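Local coordinates for protein agarase (Pseudoalteromonas fuliginea, PDB 6XJ9) that probably hydrolyses agarose as a glycoside hydrolase of family GH50, with an agarase CBM-like domain in the same chain, at residues G272-A277 against D296-L301; T303-I308 against I426-S431. One frame throughout, in Å; residues are numbered along the deposited sequence.

Interaction 1: residues G272-A277 against D296-L301; sequences GPKLEA and DGYLYL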
loop_
_atom_site.group_PDB
_atom_site.type_symbol
_atom_site.label_atom_id
_atom_site.label_comp_id
_atom_site.label_asym_id
_atom_site.label_seq_id
_atom_site.Cartn_x
_atom_site.Cartn_y
_atom_site.Cartn_z
ATOM N N GLY A 272 -25.760 12.650 13.124
ATOM C CA GLY A 272 -26.227 11.782 14.193
ATOM C C GLY A 272 -27.096 12.539 15.188
ATOM O O GLY A 272 -27.466 13.677 14.939
ATOM N N PRO A 273 -27.403 11.966 16.368
ATOM C CA PRO A 273 -28.277 12.633 17.335
ATOM C C PRO A 273 -27.692 13.941 17.858
ATOM O O PRO A 273 -26.476 14.139 17.864
ATOM C CB PRO A 273 -28.375 11.624 18.488
ATOM C CG PRO A 273 -27.124 10.775 18.357
ATOM C CD PRO A 273 -26.876 10.686 16.867
ATOM N N LYS A 274 -28.581 14.840 18.284
ATOM C CA LYS A 274 -28.159 16.090 18.893
ATOM C C LYS A 274 -28.584 16.071 20.355
ATOM O O LYS A 274 -29.768 15.950 20.660
ATOM C CB LYS A 274 -28.777 17.280 18.156
ATOM C CG LYS A 274 -28.175 18.635 18.502
ATOM C CD LYS A 274 -27.411 19.233 17.347
ATOM C CE LYS A 274 -26.988 20.666 17.584
ATOM N NZ LYS A 274 -28.111 21.502 18.069
ATOM N N LEU A 275 -27.589 16.165 21.241
ATOM C CA LEU A 275 -27.759 16.074 22.682
ATOM C C LEU A 275 -27.610 17.481 23.256
ATOM O O LEU A 275 -27.355 18.415 22.507
ATOM C CB LEU A 275 -26.644 15.171 23.228
ATOM C CG LEU A 275 -26.851 13.661 23.126
ATOM C CD1 LEU A 275 -27.180 13.230 21.711
ATOM C CD2 LEU A 275 -25.628 12.912 23.638
ATOM N N GLU A 276 -27.742 17.611 24.582
ATOM C CA GLU A 276 -27.572 18.884 25.266
ATOM C C GLU A 276 -26.207 19.469 24.911
ATOM O O GLU A 276 -25.189 18.786 25.037
ATOM C CB GLU A 276 -27.718 18.688 26.780
ATOM C CG GLU A 276 -27.323 19.914 27.590
ATOM C CD GLU A 276 -27.471 19.806 29.099
ATOM O OE1 GLU A 276 -27.816 20.820 29.721
ATOM O OE2 GLU A 276 -27.241 18.716 29.653
ATOM N N ALA A 277 -26.204 20.728 24.448
ATOM C CA ALA A 277 -24.972 21.451 24.175
ATOM C C ALA A 277 -24.557 22.240 25.414
ATOM O O ALA A 277 -25.193 23.229 25.771
ATOM C CB ALA A 277 -25.150 22.353 22.978
ATOM N N ASP A 296 -21.419 21.440 21.013
ATOM C CA ASP A 296 -22.659 21.711 20.299
ATOM C C ASP A 296 -23.652 20.555 20.449
ATOM O O ASP A 296 -24.787 20.649 19.987
ATOM C CB ASP A 296 -22.386 22.005 18.817
ATOM C CG ASP A 296 -21.558 23.259 18.599
ATOM O OD1 ASP A 296 -21.609 24.147 19.477
ATOM O OD2 ASP A 296 -20.885 23.348 17.548
ATOM N N GLY A 297 -23.226 19.475 21.113
ATOM C CA GLY A 297 -24.120 18.374 21.458
ATOM C C GLY A 297 -24.103 17.214 20.459
ATOM O O GLY A 297 -24.919 16.295 20.567
ATOM N N TYR A 298 -23.181 17.248 19.486
ATOM C CA TYR A 298 -23.069 16.156 18.533
ATOM C C TYR A 298 -22.161 15.078 19.115
ATOM O O TYR A 298 -21.230 15.400 19.846
ATOM C CB TYR A 298 -22.414 16.631 17.234
ATOM C CG TYR A 298 -23.219 17.657 16.488
ATOM C CD1 TYR A 298 -24.298 17.275 15.708
ATOM C CD2 TYR A 298 -22.927 19.008 16.593
ATOM C CE1 TYR A 298 -25.067 18.208 15.034
ATOM C CE2 TYR A 298 -23.678 19.956 15.914
ATOM C CZ TYR A 298 -24.746 19.550 15.131
ATOM O OH TYR A 298 -25.509 20.462 14.469
ATOM N N LEU A 299 -22.399 13.817 18.731
ATOM C CA LEU A 299 -21.536 12.723 19.164
ATOM C C LEU A 299 -20.121 12.928 18.631
ATOM O O LEU A 299 -19.932 13.517 17.569
ATOM C CB LEU A 299 -22.103 11.366 18.729
ATOM C CG LEU A 299 -23.403 10.902 19.390
ATOM C CD1 LEU A 299 -23.539 9.398 19.247
ATOM C CD2 LEU A 299 -23.477 11.296 20.861
ATOM N N TYR A 300 -19.132 12.423 19.380
ATOM C CA TYR A 300 -17.731 12.709 19.105
ATOM C C TYR A 300 -16.885 11.543 19.595
ATOM O O TYR A 300 -17.097 11.043 20.694
ATOM C CB TYR A 300 -17.321 14.015 19.794
ATOM C CG TYR A 300 -15.891 14.471 19.616
ATOM C CD1 TYR A 300 -15.499 15.226 18.519
ATOM C CD2 TYR A 300 -14.929 14.165 20.567
ATOM C CE1 TYR A 300 -14.180 15.638 18.363
ATOM C CE2 TYR A 300 -13.615 14.577 20.431
ATOM C CZ TYR A 300 -13.233 15.324 19.330
ATOM O OH TYR A 300 -11.933 15.742 19.220
ATOM N N LEU A 301 -15.963 11.099 18.736
ATOM C CA LEU A 301 -14.928 10.143 19.100
ATOM C C LEU A 301 -13.582 10.822 18.865
ATOM O O LEU A 301 -13.448 11.602 17.923
ATOM C CB LEU A 301 -15.067 8.903 18.215
ATOM C CG LEU A 301 -16.379 8.126 18.315
ATOM C CD1 LEU A 301 -16.445 7.080 17.222
ATOM C CD2 LEU A 301 -16.552 7.469 19.677
HETATM O O HOH W 1 -24.240 13.233 16.596
#
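Gly297, Lys274 and Leu299 lose the most surface in this contact. Gly297 packs against the backbone of Leu275 and Glu276. Gly297 O accepts a nearly straight bond from Leu275 N (2.8 Å, 166° at the hydrogen). The donor sits 27° from the carbonyl plane. In return, Gly297 CA makes a CA-H...O contact with Leu275 O at 3.4 Å. Having no side chain, Gly297 lets the two backbones come this close.

Lys274 lays its aliphatic chain over one face of the Tyr298 ring. Lys274 CD stands 3.8 Å from the centroid of the Tyr298 ring, a CH-pi contact. The bend at chi2 (112°) turns the chain onto the ring, and Lys274 CE lies 3.3 Å from Asp296 O.

Leu299 meets two apolar groups. Leu299 CG is 3.9 Å from Pro273 CG, and Leu299 CD2 is 3.9 Å from Leu275 CD2. A water links Pro273 O to Leu299 N, donating to the first and accepting from the second. Asp296 turns elsewhere, to a salt bridge with Arg265.

The loop is thus held to residues 297-299, which lead into strand 299-305, by few polar links: one direct backbone bond and one water bridge. Apolar and CH-pi touches make the rest, so the fit depends largely on shape.

Interaction 2: residues T303-I308 against I426-S431; sequences TGIDII and ITWGFS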
loop_
_atom_site.group_PDB
_atom_site.type_symbol
_atom_site.label_atom_id
_atom_site.label_comp_id
_atom_site.label_asym_id
_atom_site.label_seq_id
_atom_site.Cartn_x
_atom_site.Cartn_y
_atom_site.Cartn_z
ATOM N N THR A 303 -9.975 10.899 17.624
ATOM C CA THR A 303 -8.902 10.353 16.813
ATOM C C THR A 303 -7.885 11.463 16.567
ATOM O O THR A 303 -8.224 12.650 16.581
ATOM C CB THR A 303 -9.416 9.739 15.501
ATOM O OG1 THR A 303 -9.982 10.792 14.713
ATOM C CG2 THR A 303 -10.443 8.649 15.725
ATOM N N GLY A 304 -6.623 11.068 16.380
ATOM C CA GLY A 304 -5.568 12.058 16.256
ATOM C C GLY A 304 -4.216 11.470 16.639
ATOM O O GLY A 304 -4.094 10.262 16.807
ATOM N N ILE A 305 -3.236 12.363 16.810
ATOM C CA ILE A 305 -1.828 12.027 16.826
ATOM C C ILE A 305 -1.177 12.794 17.969
ATOM O O ILE A 305 -1.472 13.974 18.191
ATOM C CB ILE A 305 -1.214 12.403 15.456
ATOM C CG1 ILE A 305 -1.731 11.520 14.317
ATOM C CG2 ILE A 305 0.297 12.400 15.519
ATOM C CD1 ILE A 305 -1.455 12.057 12.918
ATOM N N ASP A 306 -0.231 12.140 18.647
ATOM C CA ASP A 306 0.449 12.753 19.773
ATOM C C ASP A 306 1.720 13.454 19.304
ATOM O O ASP A 306 2.224 13.180 18.218
ATOM C CB ASP A 306 0.837 11.716 20.825
ATOM C CG ASP A 306 -0.308 10.875 21.369
ATOM O OD1 ASP A 306 -1.358 11.460 21.738
ATOM O OD2 ASP A 306 -0.126 9.635 21.459
ATOM N N ILE A 307 2.243 14.335 20.165
ATOM C CA ILE A 307 3.525 15.001 19.954
ATOM C C ILE A 307 3.437 15.892 18.708
ATOM O O ILE A 307 4.246 15.780 17.780
ATOM C CB ILE A 307 4.707 13.997 19.920
ATOM C CG1 ILE A 307 4.596 12.952 21.035
ATOM C CG2 ILE A 307 6.045 14.728 19.982
ATOM C CD1 ILE A 307 5.080 13.439 22.382
ATOM N N ILE A 308 2.442 16.790 18.709
ATOM C CA ILE A 308 2.361 17.849 17.710
ATOM C C ILE A 308 3.209 19.015 18.205
ATOM O O ILE A 308 2.677 20.037 18.645
ATOM C CB ILE A 308 0.911 18.303 17.452
ATOM C CG1 ILE A 308 -0.076 17.136 17.352
ATOM C CG2 ILE A 308 0.847 19.217 16.225
ATOM C CD1 ILE A 308 0.147 16.236 16.175
ATOM N N ILE A 426 -7.593 18.087 9.456
ATOM C CA ILE A 426 -8.913 18.201 8.852
ATOM C C ILE A 426 -9.000 17.211 7.694
ATOM O O ILE A 426 -9.959 16.444 7.607
ATOM C CB ILE A 426 -9.208 19.638 8.343
ATOM C CG1 ILE A 426 -9.190 20.719 9.432
ATOM C CG2 ILE A 426 -10.487 19.664 7.512
ATOM C CD1 ILE A 426 -10.128 20.480 10.589
ATOM N N THR A 427 -8.003 17.250 6.799
ATOM C CA THR A 427 -8.070 16.517 5.543
ATOM C C THR A 427 -8.048 15.013 5.821
ATOM O O THR A 427 -8.725 14.234 5.149
ATOM C CB THR A 427 -6.908 16.901 4.618
ATOM O OG1 THR A 427 -6.813 18.322 4.551
ATOM C CG2 THR A 427 -7.047 16.342 3.218
ATOM N N TRP A 428 -7.256 14.620 6.826
ATOM C CA TRP A 428 -7.087 13.215 7.147
ATOM C C TRP A 428 -8.268 12.712 7.972
ATOM O O TRP A 428 -8.379 11.509 8.203
ATOM C CB TRP A 428 -5.751 12.967 7.861
ATOM C CG TRP A 428 -4.560 13.405 7.065
ATOM C CD1 TRP A 428 -4.510 13.653 5.721
ATOM C CD2 TRP A 428 -3.230 13.629 7.561
ATOM N NE1 TRP A 428 -3.256 14.061 5.360
ATOM C CE2 TRP A 428 -2.446 14.046 6.462
ATOM C CE3 TRP A 428 -2.628 13.530 8.823
ATOM C CZ2 TRP A 428 -1.085 14.328 6.585
ATOM C CZ3 TRP A 428 -1.288 13.820 8.945
ATOM C CH2 TRP A 428 -0.531 14.217 7.842
ATOM N N GLY A 429 -9.128 13.643 8.416
ATOM C CA GLY A 429 -10.351 13.289 9.118
ATOM C C GLY A 429 -10.182 13.158 10.637
ATOM O O GLY A 429 -11.113 12.768 11.336
ATOM N N PHE A 430 -9.004 13.492 11.167
ATOM C CA PHE A 430 -8.793 13.315 12.597
ATOM C C PHE A 430 -9.640 14.324 13.380
ATOM O O PHE A 430 -9.678 15.516 13.058
ATOM C CB PHE A 430 -7.305 13.410 12.953
ATOM C CG PHE A 430 -6.469 12.198 12.619
ATOM C CD1 PHE A 430 -6.743 10.959 13.184
ATOM C CD2 PHE A 430 -5.394 12.292 11.748
ATOM C CE1 PHE A 430 -5.967 9.848 12.894
ATOM C CE2 PHE A 430 -4.627 11.176 11.447
ATOM C CZ PHE A 430 -4.910 9.956 12.026
ATOM N N SER A 431 -10.262 13.835 14.459
ATOM C CA SER A 431 -11.171 14.635 15.266
ATOM C C SER A 431 -10.438 15.579 16.219
ATOM O O SER A 431 -11.081 16.473 16.775
ATOM C CB SER A 431 -12.114 13.769 16.041
ATOM O OG SER A 431 -11.407 13.081 17.062
#
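The Phe430 ring has Ile305 CG1 over one face, with Gly304 C on a face near the rim. Thr303 CB lies at the ring edge, in plane. Phe430 follows the Schellman end of helix 413-428 and packs on strand 299-305, consistent with the (beta/alpha)8 barrel of GH50 enzymes. The closest approach of Ile305 to this ring is from CD1, 3.6 Å from Phe430 CE2, and the two side chains cross at about a right angle. Ile305 CD1 also reaches the edge of the indole, 4.3 Å from Trp428 CZ3. A single methyl thus touches both aromatic side chains.

In the Schellman motif, Gly429 takes positive phi (89°), and its N bonds back to Ile426 O at 3.0 Å. The turn sends Phe430 and Ser431 across the strand. Phe736 adds an edge-to-face partner to the Phe430 ring, and helix 745-763 also packs against Phe430.

Beside this apolar patch, Thr303 and Ser431 exchange two hydrogen bonds between backbone and side chain. Ser431 N donates to Thr303 OG1 at 3.1 Å. Thr303 OG1 also bonds to Asn755 OD1, so this buried hydroxyl has partners on two other residues.

With chi1 at 70°, Ser431 OG lies between its own backbone N and carbonyl carbon, and there it meets the strand. Ser431 OG accepts from Thr303 N at 2.7 Å, with 168° at the hydrogen, and is also bonded to Leu301 O.

Overall arrangement
Both contacts use strand 299-305, and their centres are about 20 Å apart. Interaction 1 closes before interaction 2 opens along the chain. It joins the loop before strand 282-286 to the start of the shared strand, farther from the chain centre. Interaction 2 takes the strand's other end and joins it to the end of helix 413-428. The two touch directly: Tyr300 OH probably bonds to Ser431 O. Strand 299-305 lies within a mixed sheet, antiparallel to 289-293 and parallel to 709-714. Helix 745-763 touches both contacts. Both probably belong to the barrel-type catalytic domain, where one strand links a partly exposed loop to the buried strand-helix packing of the barrel.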